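Local coordinates for protein erythrocyte binding antigen 140 (Plasmodium falciparum, PDB 4GF2) that probably binds a receptor on the host red-cell surface during erythrocyte invasion, through the tandem Duffy-binding-like domains contained in this piece of the protein, at residues 324-329 with 340-345; 11-16 with 45-50; 209-214 with 281-286. The protein carries 3 engineered substitutions. One frame throughout, in Å; residues are numbered along the deposited sequence.

Contact 1 of 3, residues 324-329 with 340-345. Engineered in segment 324-329: Ala329 (natural residue Thr).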
ATOM      1  N   LYS A 324      20.836 -27.816  10.038  1.00 76.11           N
ATOM      2  CA  LYS A 324      21.064 -27.240  11.355  1.00 71.07           C
ATOM      3  C   LYS A 324      20.407 -28.105  12.419  1.00 67.87           C
ATOM      4  O   LYS A 324      19.381 -28.741  12.173  1.00 67.59           O
ATOM      5  CB  LYS A 324      20.516 -25.812  11.435  1.00 68.39           C
ATOM      6  CG  LYS A 324      21.367 -24.779  10.716  1.00 70.50           C
ATOM      7  CD  LYS A 324      21.083 -23.367  11.215  1.00 71.56           C
ATOM      8  CE  LYS A 324      22.031 -22.356  10.580  1.00 76.66           C
ATOM      9  NZ  LYS A 324      21.853 -20.980  11.121  1.00 77.60           N
ATOM     10  N   SER A 325      21.010 -28.132  13.600  1.00 67.00           N
ATOM     11  CA  SER A 325      20.427 -28.837  14.728  1.00 67.25           C
ATOM     12  C   SER A 325      19.240 -28.050  15.258  1.00 60.10           C
ATOM     13  O   SER A 325      19.093 -26.860  14.977  1.00 56.14           O
ATOM     14  CB  SER A 325      21.462 -29.019  15.840  1.00 74.25           C
ATOM     15  OG  SER A 325      22.516 -29.869  15.425  1.00 81.96           O
ATOM     16  N   TRP A 326      18.386 -28.719  16.019  1.00 58.60           N
ATOM     17  CA  TRP A 326      17.336 -28.029  16.747  1.00 52.86           C
ATOM     18  C   TRP A 326      17.984 -27.205  17.849  1.00 48.62           C
ATOM     19  O   TRP A 326      18.953 -27.638  18.469  1.00 49.66           O
ATOM     20  CB  TRP A 326      16.340 -29.033  17.322  1.00 52.64           C
ATOM     21  CG  TRP A 326      15.419 -29.574  16.279  1.00 51.77           C
ATOM     22  CD1 TRP A 326      15.740 -30.424  15.260  1.00 52.86           C
ATOM     23  CD2 TRP A 326      14.023 -29.294  16.140  1.00 50.42           C
ATOM     24  NE1 TRP A 326      14.630 -30.693  14.498  1.00 52.28           N
ATOM     25  CE2 TRP A 326      13.562 -30.009  15.017  1.00 50.63           C
ATOM     26  CE3 TRP A 326      13.117 -28.508  16.858  1.00 49.64           C
ATOM     27  CZ2 TRP A 326      12.236 -29.960  14.596  1.00 50.92           C
ATOM     28  CZ3 TRP A 326      11.801 -28.464  16.439  1.00 49.20           C
ATOM     29  CH2 TRP A 326      11.374 -29.185  15.318  1.00 50.63           C
ATOM     30  N   ASN A 327      17.457 -26.008  18.072  1.00 44.16           N
ATOM     31  CA  ASN A 327      18.008 -25.098  19.062  1.00 45.38           C
ATOM     32  C   ASN A 327      17.156 -25.063  20.322  1.00 48.27           C
ATOM     33  O   ASN A 327      16.055 -24.525  20.317  1.00 47.03           O
ATOM     34  CB  ASN A 327      18.130 -23.693  18.467  1.00 43.94           C
ATOM     35  CG  ASN A 327      18.595 -22.665  19.478  1.00 46.63           C
ATOM     36  OD1 ASN A 327      19.124 -23.006  20.534  1.00 51.46           O
ATOM     37  ND2 ASN A 327      18.399 -21.394  19.157  1.00 44.29           N
ATOM     38  N   CYS A 328      17.678 -25.638  21.402  1.00 51.97           N
ATOM     39  CA  CYS A 328      16.973 -25.674  22.682  1.00 52.49           C
ATOM     40  C   CYS A 328      17.678 -24.808  23.725  1.00 54.11           C
ATOM     41  O   CYS A 328      17.553 -25.060  24.923  1.00 55.46           O
ATOM     42  CB  CYS A 328      16.895 -27.112  23.214  1.00 53.67           C
ATOM     43  SG  CYS A 328      16.299 -28.364  22.043  1.00 69.68           S
ATOM     44  N   ALA A 329      18.414 -23.792  23.281  1.00 52.52           N
ATOM     45  CA  ALA A 329      19.251 -23.020  24.200  1.00 51.72           C
ATOM     46  C   ALA A 329      19.330 -21.524  23.883  1.00 54.10           C
ATOM     47  O   ALA A 329      20.308 -20.867  24.231  1.00 57.89           O
ATOM     48  CB  ALA A 329      20.651 -23.616  24.237  1.00 50.02           C
ATOM     49  N   CYS A 340      12.151 -26.199  21.767  1.00 48.00           N
ATOM     50  CA  CYS A 340      13.194 -26.448  20.779  1.00 47.52           C
ATOM     51  C   CYS A 340      12.803 -25.828  19.441  1.00 45.37           C
ATOM     52  O   CYS A 340      11.816 -26.222  18.821  1.00 45.83           O
ATOM     53  CB  CYS A 340      13.448 -27.950  20.634  1.00 48.94           C
ATOM     54  SG  CYS A 340      14.289 -28.686  22.057  1.00 65.52           S
ATOM     55  N   GLU A 341      13.585 -24.850  19.005  1.00 43.29           N
ATOM     56  CA  GLU A 341      13.313 -24.146  17.761  1.00 42.94           C
ATOM     57  C   GLU A 341      13.609 -25.056  16.574  1.00 41.84           C
ATOM     58  O   GLU A 341      14.675 -25.659  16.507  1.00 41.24           O
ATOM     59  CB  GLU A 341      14.167 -22.881  17.687  1.00 45.84           C
ATOM     60  CG  GLU A 341      13.852 -21.964  16.522  1.00 46.68           C
ATOM     61  CD  GLU A 341      14.733 -20.729  16.511  1.00 46.11           C
ATOM     62  OE1 GLU A 341      15.681 -20.665  17.325  1.00 45.92           O
ATOM     63  OE2 GLU A 341      14.481 -19.822  15.689  1.00 45.51           O
ATOM     64  N   PRO A 342      12.657 -25.174  15.639  1.00 42.41           N
ATOM     65  CA  PRO A 342      12.922 -25.979  14.442  1.00 44.61           C
ATOM     66  C   PRO A 342      13.930 -25.295  13.528  1.00 45.06           C
ATOM     67  O   PRO A 342      13.925 -24.067  13.433  1.00 45.54           O
ATOM     68  CB  PRO A 342      11.552 -26.051  13.752  1.00 44.06           C
ATOM     69  CG  PRO A 342      10.560 -25.637  14.785  1.00 42.91           C
ATOM     70  CD  PRO A 342      11.272 -24.681  15.675  1.00 41.69           C
ATOM     71  N   PRO A 343      14.796 -26.077  12.873  1.00 44.32           N
ATOM     72  CA  PRO A 343      15.729 -25.510  11.892  1.00 44.59           C
ATOM     73  C   PRO A 343      15.015 -24.635  10.867  1.00 46.07           C
ATOM     74  O   PRO A 343      15.531 -23.595  10.462  1.00 47.98           O
ATOM     75  CB  PRO A 343      16.317 -26.750  11.224  1.00 45.27           C
ATOM     76  CG  PRO A 343      16.276 -27.796  12.293  1.00 46.57           C
ATOM     77  CD  PRO A 343      15.039 -27.514  13.102  1.00 45.35           C
ATOM     78  N   ARG A 344      13.830 -25.069  10.455  1.00 45.67           N
ATOM     79  CA  ARG A 344      13.013 -24.322   9.513  1.00 44.44           C
ATOM     80  C   ARG A 344      12.707 -22.921  10.046  1.00 42.92           C
ATOM     81  O   ARG A 344      12.714 -21.951   9.296  1.00 43.36           O
ATOM     82  CB  ARG A 344      11.716 -25.091   9.242  1.00 43.94           C
ATOM     83  CG  ARG A 344      10.750 -24.412   8.284  1.00 41.50           C
ATOM     84  CD  ARG A 344       9.362 -25.033   8.384  1.00 41.22           C
ATOM     85  NE  ARG A 344       8.926 -25.133   9.774  1.00 40.58           N
ATOM     86  CZ  ARG A 344       8.541 -24.102  10.520  1.00 40.18           C
ATOM     87  NH1 ARG A 344       8.525 -22.870  10.016  1.00 39.51           N
ATOM     88  NH2 ARG A 344       8.174 -24.301  11.777  1.00 41.61           N
ATOM     89  N   ARG A 345      12.448 -22.817  11.346  1.00 40.92           N
ATOM     90  CA  ARG A 345      12.146 -21.527  11.965  1.00 37.54           C
ATOM     91  C   ARG A 345      13.398 -20.663  12.079  1.00 38.42           C
ATOM     92  O   ARG A 345      13.334 -19.438  11.962  1.00 39.21           O
ATOM     93  CB  ARG A 345      11.520 -21.735  13.344  1.00 35.82           C
ATOM     94  CG  ARG A 345      11.373 -20.461  14.176  1.00 35.80           C
ATOM     95  CD  ARG A 345      10.439 -19.456  13.524  1.00 36.69           C
ATOM     96  NE  ARG A 345      10.349 -18.217  14.300  1.00 37.38           N
ATOM     97  CZ  ARG A 345      11.179 -17.186  14.180  1.00 38.07           C
ATOM     98  NH1 ARG A 345      12.182 -17.220  13.313  1.00 37.72           N
ATOM     99  NH2 ARG A 345      11.009 -16.111  14.931  1.00 38.69           N
TER

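Contact 2 of 3, residues 11-16 with 45-50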
ATOM      1  N   LEU A  11      -4.883  46.973  -3.635  1.00 58.88           N
ATOM      2  CA  LEU A  11      -4.091  45.752  -3.668  1.00 58.44           C
ATOM      3  C   LEU A  11      -4.278  44.923  -2.403  1.00 58.71           C
ATOM      4  O   LEU A  11      -4.559  43.728  -2.473  1.00 54.42           O
ATOM      5  CB  LEU A  11      -2.609  46.082  -3.856  1.00 62.72           C
ATOM      6  CG  LEU A  11      -2.165  46.313  -5.301  1.00 63.99           C
ATOM      7  CD1 LEU A  11      -0.829  47.038  -5.353  1.00 68.63           C
ATOM      8  CD2 LEU A  11      -2.076  44.985  -6.036  1.00 60.26           C
ATOM      9  N   PHE A  12      -4.124  45.559  -1.248  1.00 64.82           N
ATOM     10  CA  PHE A  12      -4.189  44.840   0.020  1.00 69.95           C
ATOM     11  C   PHE A  12      -5.616  44.481   0.416  1.00 66.50           C
ATOM     12  O   PHE A  12      -5.830  43.553   1.192  1.00 65.48           O
ATOM     13  CB  PHE A  12      -3.507  45.641   1.132  1.00 82.05           C
ATOM     14  CG  PHE A  12      -2.010  45.636   1.038  1.00 90.44           C
ATOM     15  CD1 PHE A  12      -1.293  44.484   1.311  1.00 92.03           C
ATOM     16  CD2 PHE A  12      -1.320  46.778   0.671  1.00 96.41           C
ATOM     17  CE1 PHE A  12       0.084  44.469   1.221  1.00 95.56           C
ATOM     18  CE2 PHE A  12       0.060  46.771   0.581  1.00 99.94           C
ATOM     19  CZ  PHE A  12       0.762  45.615   0.856  1.00 99.23           C
ATOM     20  N   ALA A  13      -6.591  45.208  -0.116  1.00 65.25           N
ATOM     21  CA  ALA A  13      -7.988  44.890   0.148  1.00 65.65           C
ATOM     22  C   ALA A  13      -8.272  43.447  -0.268  1.00 63.25           C
ATOM     23  O   ALA A  13      -8.975  42.716   0.426  1.00 64.53           O
ATOM     24  CB  ALA A  13      -8.903  45.853  -0.591  1.00 66.03           C
ATOM     25  N   CYS A  14      -7.711  43.040  -1.402  1.00 59.83           N
ATOM     26  CA  CYS A  14      -7.869  41.671  -1.881  1.00 56.01           C
ATOM     27  C   CYS A  14      -6.767  40.782  -1.318  1.00 52.29           C
ATOM     28  O   CYS A  14      -6.999  39.617  -0.998  1.00 49.81           O
ATOM     29  CB  CYS A  14      -7.850  41.631  -3.409  1.00 54.92           C
ATOM     30  SG  CYS A  14      -9.252  42.467  -4.187  1.00 48.31           S
ATOM     31  N   GLY A  15      -5.566  41.337  -1.201  1.00 51.20           N
ATOM     32  CA  GLY A  15      -4.460  40.630  -0.587  1.00 50.76           C
ATOM     33  C   GLY A  15      -3.660  39.774  -1.549  1.00 49.18           C
ATOM     34  O   GLY A  15      -4.117  39.446  -2.641  1.00 46.44           O
ATOM     35  N   ILE A  16      -2.449  39.418  -1.131  1.00 52.58           N
ATOM     36  CA  ILE A  16      -1.582  38.548  -1.914  1.00 53.95           C
ATOM     37  C   ILE A  16      -2.280  37.222  -2.187  1.00 50.09           C
ATOM     38  O   ILE A  16      -3.039  36.730  -1.355  1.00 49.79           O
ATOM     39  CB  ILE A  16      -0.254  38.267  -1.184  1.00 61.48           C
ATOM     40  CG1 ILE A  16       0.407  39.574  -0.746  1.00 71.87           C
ATOM     41  CG2 ILE A  16       0.689  37.470  -2.076  1.00 57.74           C
ATOM     42  CD1 ILE A  16       0.448  39.763   0.762  1.00 80.39           C
ATOM     43  N   ILE A  45     -12.389  40.984  -5.214  1.00 45.82           N
ATOM     44  CA  ILE A  45     -13.725  41.564  -5.124  1.00 48.91           C
ATOM     45  C   ILE A  45     -13.947  42.403  -3.863  1.00 52.39           C
ATOM     46  O   ILE A  45     -14.961  43.086  -3.740  1.00 54.66           O
ATOM     47  CB  ILE A  45     -14.789  40.456  -5.166  1.00 49.46           C
ATOM     48  CG1 ILE A  45     -14.641  39.542  -3.947  1.00 49.49           C
ATOM     49  CG2 ILE A  45     -14.655  39.661  -6.449  1.00 48.51           C
ATOM     50  CD1 ILE A  45     -15.640  38.413  -3.906  1.00 48.97           C
ATOM     51  N   ALA A  46     -12.998  42.354  -2.934  1.00 52.48           N
ATOM     52  CA  ALA A  46     -13.128  43.054  -1.661  1.00 54.40           C
ATOM     53  C   ALA A  46     -13.504  44.520  -1.846  1.00 56.80           C
ATOM     54  O   ALA A  46     -14.279  45.072  -1.065  1.00 61.36           O
ATOM     55  CB  ALA A  46     -11.831  42.948  -0.873  1.00 53.16           C
ATOM     56  N   ASN A  47     -12.955  45.154  -2.876  1.00 54.12           N
ATOM     57  CA  ASN A  47     -13.162  46.585  -3.073  1.00 56.72           C
ATOM     58  C   ASN A  47     -14.631  46.963  -3.198  1.00 59.72           C
ATOM     59  O   ASN A  47     -15.026  48.060  -2.809  1.00 64.37           O
ATOM     60  CB  ASN A  47     -12.376  47.082  -4.284  1.00 55.41           C
ATOM     61  CG  ASN A  47     -10.883  46.981  -4.077  1.00 55.68           C
ATOM     62  OD1 ASN A  47     -10.303  47.745  -3.303  1.00 57.95           O
ATOM     63  ND2 ASN A  47     -10.249  46.032  -4.757  1.00 53.98           N
ATOM     64  N   PHE A  48     -15.437  46.051  -3.729  1.00 57.67           N
ATOM     65  CA  PHE A  48     -16.876  46.273  -3.815  1.00 61.04           C
ATOM     66  C   PHE A  48     -17.477  46.537  -2.432  1.00 67.32           C
ATOM     67  O   PHE A  48     -18.420  47.316  -2.296  1.00 72.94           O
ATOM     68  CB  PHE A  48     -17.570  45.069  -4.452  1.00 58.18           C
ATOM     69  CG  PHE A  48     -17.388  44.979  -5.936  1.00 54.87           C
ATOM     70  CD1 PHE A  48     -17.940  45.937  -6.773  1.00 56.30           C
ATOM     71  CD2 PHE A  48     -16.679  43.931  -6.500  1.00 50.85           C
ATOM     72  CE1 PHE A  48     -17.780  45.858  -8.144  1.00 54.14           C
ATOM     73  CE2 PHE A  48     -16.517  43.846  -7.869  1.00 48.42           C
ATOM     74  CZ  PHE A  48     -17.070  44.810  -8.694  1.00 50.10           C
ATOM     75  N   LEU A  49     -16.926  45.888  -1.412  1.00 66.45           N
ATOM     76  CA  LEU A  49     -17.453  46.002  -0.054  1.00 69.73           C
ATOM     77  C   LEU A  49     -16.970  47.256   0.664  1.00 72.27           C
ATOM     78  O   LEU A  49     -17.511  47.626   1.704  1.00 77.01           O
ATOM     79  CB  LEU A  49     -17.072  44.769   0.762  1.00 69.45           C
ATOM     80  CG  LEU A  49     -17.681  43.456   0.273  1.00 67.68           C
ATOM     81  CD1 LEU A  49     -16.988  42.268   0.921  1.00 68.62           C
ATOM     82  CD2 LEU A  49     -19.175  43.426   0.559  1.00 69.13           C
ATOM     83  N   ASN A  50     -15.952  47.911   0.116  1.00 69.37           N
ATOM     84  CA  ASN A  50     -15.418  49.121   0.728  1.00 71.78           C
ATOM     85  C   ASN A  50     -16.035  50.389   0.150  1.00 72.12           C
ATOM     86  O   ASN A  50     -15.629  51.497   0.496  1.00 75.01           O
ATOM     87  CB  ASN A  50     -13.901  49.169   0.562  1.00 71.03           C
ATOM     88  CG  ASN A  50     -13.206  48.016   1.252  1.00 69.97           C
ATOM     89  OD1 ASN A  50     -13.653  47.539   2.294  1.00 71.48           O
ATOM     90  ND2 ASN A  50     -12.106  47.557   0.668  1.00 66.95           N
TER

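Contact 3 of 3, residues 209-214 with 281-286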
ATOM      1  N   GLU A 209      15.233   0.372  -7.710  1.00 51.94           N
ATOM      2  CA  GLU A 209      15.022   1.728  -7.206  1.00 51.59           C
ATOM      3  C   GLU A 209      13.654   1.874  -6.547  1.00 49.58           C
ATOM      4  O   GLU A 209      13.516   2.547  -5.528  1.00 49.53           O
ATOM      5  CB  GLU A 209      15.152   2.758  -8.332  1.00 52.64           C
ATOM      6  CG  GLU A 209      16.576   3.025  -8.790  1.00 54.77           C
ATOM      7  CD  GLU A 209      16.984   2.167  -9.971  1.00 56.02           C
ATOM      8  OE1 GLU A 209      16.421   1.061 -10.131  1.00 55.32           O
ATOM      9  OE2 GLU A 209      17.862   2.604 -10.744  1.00 58.55           O
ATOM     10  N   ALA A 210      12.645   1.236  -7.130  1.00 47.29           N
ATOM     11  CA  ALA A 210      11.281   1.341  -6.621  1.00 45.84           C
ATOM     12  C   ALA A 210      11.125   0.640  -5.279  1.00 45.92           C
ATOM     13  O   ALA A 210      10.072   0.721  -4.655  1.00 44.47           O
ATOM     14  CB  ALA A 210      10.301   0.771  -7.626  1.00 45.30           C
ATOM     15  N   CYS A 211      12.172  -0.049  -4.837  1.00 46.79           N
ATOM     16  CA  CYS A 211      12.144  -0.726  -3.548  1.00 46.88           C
ATOM     17  C   CYS A 211      12.612   0.190  -2.414  1.00 47.06           C
ATOM     18  O   CYS A 211      12.652  -0.226  -1.260  1.00 46.73           O
ATOM     19  CB  CYS A 211      13.006  -1.992  -3.591  1.00 46.54           C
ATOM     20  SG  CYS A 211      12.634  -3.114  -4.974  1.00 52.32           S
ATOM     21  N   PHE A 212      12.951   1.437  -2.735  1.00 47.06           N
ATOM     22  CA  PHE A 212      13.454   2.364  -1.725  1.00 48.40           C
ATOM     23  C   PHE A 212      12.766   3.727  -1.774  1.00 46.64           C
ATOM     24  O   PHE A 212      12.281   4.159  -2.822  1.00 47.75           O
ATOM     25  CB  PHE A 212      14.965   2.531  -1.874  1.00 51.30           C
ATOM     26  CG  PHE A 212      15.717   1.237  -1.825  1.00 54.53           C
ATOM     27  CD1 PHE A 212      15.978   0.618  -0.614  1.00 56.92           C
ATOM     28  CD2 PHE A 212      16.152   0.629  -2.990  1.00 55.48           C
ATOM     29  CE1 PHE A 212      16.664  -0.585  -0.565  1.00 57.71           C
ATOM     30  CE2 PHE A 212      16.839  -0.572  -2.948  1.00 56.28           C
ATOM     31  CZ  PHE A 212      17.094  -1.178  -1.735  1.00 57.22           C
ATOM     32  N   GLY A 213      12.742   4.396  -0.624  1.00 45.28           N
ATOM     33  CA  GLY A 213      12.039   5.657  -0.461  1.00 46.14           C
ATOM     34  C   GLY A 213      12.319   6.720  -1.509  1.00 49.90           C
ATOM     35  O   GLY A 213      11.426   7.481  -1.873  1.00 50.37           O
ATOM     36  N   GLY A 214      13.555   6.791  -1.990  1.00 53.52           N
ATOM     37  CA  GLY A 214      13.915   7.784  -2.988  1.00 55.30           C
ATOM     38  C   GLY A 214      12.951   7.784  -4.162  1.00 52.59           C
ATOM     39  O   GLY A 214      12.559   8.838  -4.663  1.00 51.56           O
ATOM     40  N   CYS A 281       8.269  -2.173  -7.027  1.00 50.60           N
ATOM     41  CA  CYS A 281       9.463  -2.868  -6.570  1.00 48.02           C
ATOM     42  C   CYS A 281       9.410  -4.302  -7.087  1.00 46.03           C
ATOM     43  O   CYS A 281       8.544  -5.087  -6.694  1.00 43.65           O
ATOM     44  CB  CYS A 281       9.555  -2.842  -5.043  1.00 49.06           C
ATOM     45  SG  CYS A 281      10.861  -3.898  -4.352  1.00 53.12           S
ATOM     46  N   ARG A 282      10.341  -4.642  -7.969  1.00 49.90           N
ATOM     47  CA  ARG A 282      10.252  -5.892  -8.716  1.00 57.93           C
ATOM     48  C   ARG A 282      10.529  -7.149  -7.892  1.00 61.83           C
ATOM     49  O   ARG A 282      10.206  -8.251  -8.334  1.00 67.54           O
ATOM     50  CB  ARG A 282      11.153  -5.835  -9.953  1.00 63.83           C
ATOM     51  CG  ARG A 282      10.569  -4.961 -11.056  1.00 67.17           C
ATOM     52  CD  ARG A 282      11.548  -4.689 -12.186  1.00 70.68           C
ATOM     53  NE  ARG A 282      10.994  -3.724 -13.134  1.00 73.06           N
ATOM     54  CZ  ARG A 282      11.656  -3.206 -14.166  1.00 75.41           C
ATOM     55  NH1 ARG A 282      12.914  -3.555 -14.406  1.00 77.60           N
ATOM     56  NH2 ARG A 282      11.054  -2.334 -14.961  1.00 74.84           N
ATOM     57  N   TYR A 283      11.110  -7.005  -6.704  1.00 49.73           N
ATOM     58  CA  TYR A 283      11.308  -8.174  -5.849  1.00 44.47           C
ATOM     59  C   TYR A 283      10.248  -8.286  -4.747  1.00 42.71           C
ATOM     60  O   TYR A 283      10.349  -9.139  -3.866  1.00 43.76           O
ATOM     61  CB  TYR A 283      12.751  -8.273  -5.303  1.00 42.39           C
ATOM     62  CG  TYR A 283      13.219  -7.221  -4.318  1.00 41.50           C
ATOM     63  CD1 TYR A 283      12.471  -6.887  -3.195  1.00 39.78           C
ATOM     64  CD2 TYR A 283      14.449  -6.598  -4.491  1.00 42.66           C
ATOM     65  CE1 TYR A 283      12.922  -5.938  -2.294  1.00 40.91           C
ATOM     66  CE2 TYR A 283      14.906  -5.653  -3.597  1.00 43.52           C
ATOM     67  CZ  TYR A 283      14.143  -5.327  -2.501  1.00 43.88           C
ATOM     68  OH  TYR A 283      14.606  -4.382  -1.613  1.00 47.42           O
ATOM     69  N   THR A 284       9.227  -7.434  -4.817  1.00 41.62           N
ATOM     70  CA  THR A 284       8.031  -7.602  -3.996  1.00 42.93           C
ATOM     71  C   THR A 284       6.757  -7.450  -4.826  1.00 42.57           C
ATOM     72  O   THR A 284       6.065  -8.429  -5.089  1.00 41.57           O
ATOM     73  CB  THR A 284       7.978  -6.617  -2.801  1.00 47.40           C
ATOM     74  OG1 THR A 284       8.677  -5.408  -3.123  1.00 53.98           O
ATOM     75  CG2 THR A 284       8.610  -7.242  -1.574  1.00 44.66           C
ATOM     76  N   ALA A 285       6.459  -6.226  -5.251  1.00 44.27           N
ATOM     77  CA  ALA A 285       5.179  -5.927  -5.884  1.00 45.44           C
ATOM     78  C   ALA A 285       4.940  -6.780  -7.126  1.00 47.35           C
ATOM     79  O   ALA A 285       3.879  -7.385  -7.280  1.00 49.29           O
ATOM     80  CB  ALA A 285       5.099  -4.455  -6.235  1.00 45.91           C
ATOM     81  N   THR A 286       5.930  -6.829  -8.009  1.00 47.92           N
ATOM     82  CA  THR A 286       5.799  -7.569  -9.259  1.00 50.63           C
ATOM     83  C   THR A 286       5.430  -9.038  -9.026  1.00 52.23           C
ATOM     84  O   THR A 286       4.514  -9.558  -9.659  1.00 55.09           O
ATOM     85  CB  THR A 286       7.092  -7.489 -10.088  1.00 51.30           C
ATOM     86  OG1 THR A 286       7.383  -6.119 -10.387  1.00 51.54           O
ATOM     87  CG2 THR A 286       6.947  -8.266 -11.388  1.00 54.00           C
TER

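Contact 1 of 3, residues 324-329 with 340-345
The indole of Trp326 carries two prolines on one face. Pro343 CD stands over the five-membered ring, 3.4 Å from its centroid and 9° off the ring normal. Pro342 CA sits over the six-membered ring, 3.5 Å from that centroid. Both are CH-pi contacts. At the edge, near the ring plane, Cys340 O lies 3.3 Å from Trp326 CZ3. The ring meets Trp486 edge-to-face, and NE1 hydrogen-bonds to Asp489 OD2, both on helix 478-508. Lys532 and Glu535 of helix 518-548 also touch it. Trp326 CG lies anti to the carbonyl carbon (chi1 -76°), which turns the indole under the Pro342-Pro343 pair.

Next along, Asn327 and Glu341 form a single antiparallel bridge, a hydrogen-bonded pair. Asn327 N reaches Glu341 O at 3.2 Å. Glu341 N returns to Asn327 O at 2.8 Å. The two side chains add a weak bond, Asn327 ND2 to Glu341 OE1 at 3.4 Å. The Asn327 amide is also held at its other end, where OD1 accepts from Ala329 N in an Asx turn. Ala329 is an engineered residue (Thr in nature).

The Cys328-Cys340 disulfide locks the far end, with chi3 105°. At the opposite end, Lys324 O touches Pro343 CG at 3.2 Å. Pro342 is the N-cap of helix 343-346. Arg344 in that helix makes salt bridges to Asp401 and Glu485, and Arg345 to Asp410 and Asp414. The arrangement is a disulfide-closed loop whose two ends are paired by a single antiparallel bridge. Trp326, just ahead of the loop, packs it on helices 478-508 and 518-548 of the second Duffy-binding-like region.

Contact 2 of 3, residues 11-16 with 45-50
Helix 4-14 presents its last turn, just before the helix ends at Gly15, to the start of the short, weakly bonded helix 46-49, and the two backbones come nearest at Cys14 and Ala46, with CA atoms 5.4 Å apart.

Two alanine methyls meet first. Ala46 CB points toward helix 4-14 and packs closely on Ala13 O, 3.1 Å away. The methyls themselves are further apart, with Ala13 CB 4.1 Å from Ala46 CB. Ala13 CB also faces two amides. Ala13 CB lies 3.6 Å from Asn47 OD1 and 3.8 Å from Asn50 ND2. These are plain van der Waals contacts.

Cys14 has its sulfur anti to the carbonyl carbon (chi1 -66°), and this carries SG across to the other segment. There it is disulfide-bonded to Cys44, the residue just before Ile45. The bond joins the N-terminal helix of the first Duffy-binding-like region to the chain returning from the two-stranded antiparallel hairpin 23-27 and 33-37. Cys14 SG lies 3.6 Å from Ile45 N and 3.7 Å from Asn47 ND2.

The Asn47 amide thus straddles the helix end. ND2 is beside the sulfur, and OD1 is beside the Ala13 methyl. OD1 also accepts a weak hydrogen bond from His10 ND1, one turn back on helix 4-14. Behind the contact, Leu73 of helix 56-78 touches both Leu11 and Cys14, while Phe48 meets the Phe63 ring edge-to-face.

Contact 3 of 3, residues 209-214 with 281-286
The tight part of this contact is the Cys211-Cys281 disulfide, laid over the ring of Tyr283. The bond has chi3 92°. Cys211 SG stands above the centre of the tyrosine ring, 3.7 Å from the centroid and 14° off the normal, a sulfur-aromatic contact. Cys281 SG lies over the same face, nearer the rim. Tyr283 takes the chi1 position between its backbone N and carbonyl carbon (67°), and this folds the ring back beneath the sulfurs. Tyr283 OH ends 3.5 Å from Cys211 CB. On the other flank, Ala210 CB points at the backbone of Cys281, with Cys281 N at 3.6 Å.

The cross-link ties the short 3-10 turn 209-211, just ahead of helix 213-242, to the turn leading into helix 285-293. With Cys202-Cys215 and Cys219-Cys279 it forms a disulfide cluster where the chain passes from the first Duffy-binding-like region toward the second. Tyr283 O hydrogen-bonds to Tyr374 of helix 361-382, in the range of the second. Helix 308-314 packs on the tyrosine through Asp310 and Phe314, and the Tyr208 ring meets it.

The loose side is at Phe212. This residue is exposed, and its side chain crosses that of Tyr283 at about a right angle. Only the rim atom approaches: Phe212 CZ is 4.1 Å from Tyr283 OH. Arg282 hardly touches the opposing segment and instead packs against Asn205 and Lys206.

From the N terminus, contact 2 comes first. It closes a loop of 28 residues that holds the small antiparallel hairpin, and ties helix 4-14 to helix 46-49. Contact 3 follows and closes a larger, mostly helical excursion of 66 residues, joining the start of helix 213-242 to that of helix 285-293. Contact 1 is last and closes a short loop of ten residues without helix or strand, tying the chain after helix 308-314 to helix 343-346. The three loops run in series and neither nest nor cross. Contacts 1 and 2 lie on opposite sides of the chain's centre, their centres about 76 Å apart. Contact 3 lies nearest that centre, about 12 Å from it.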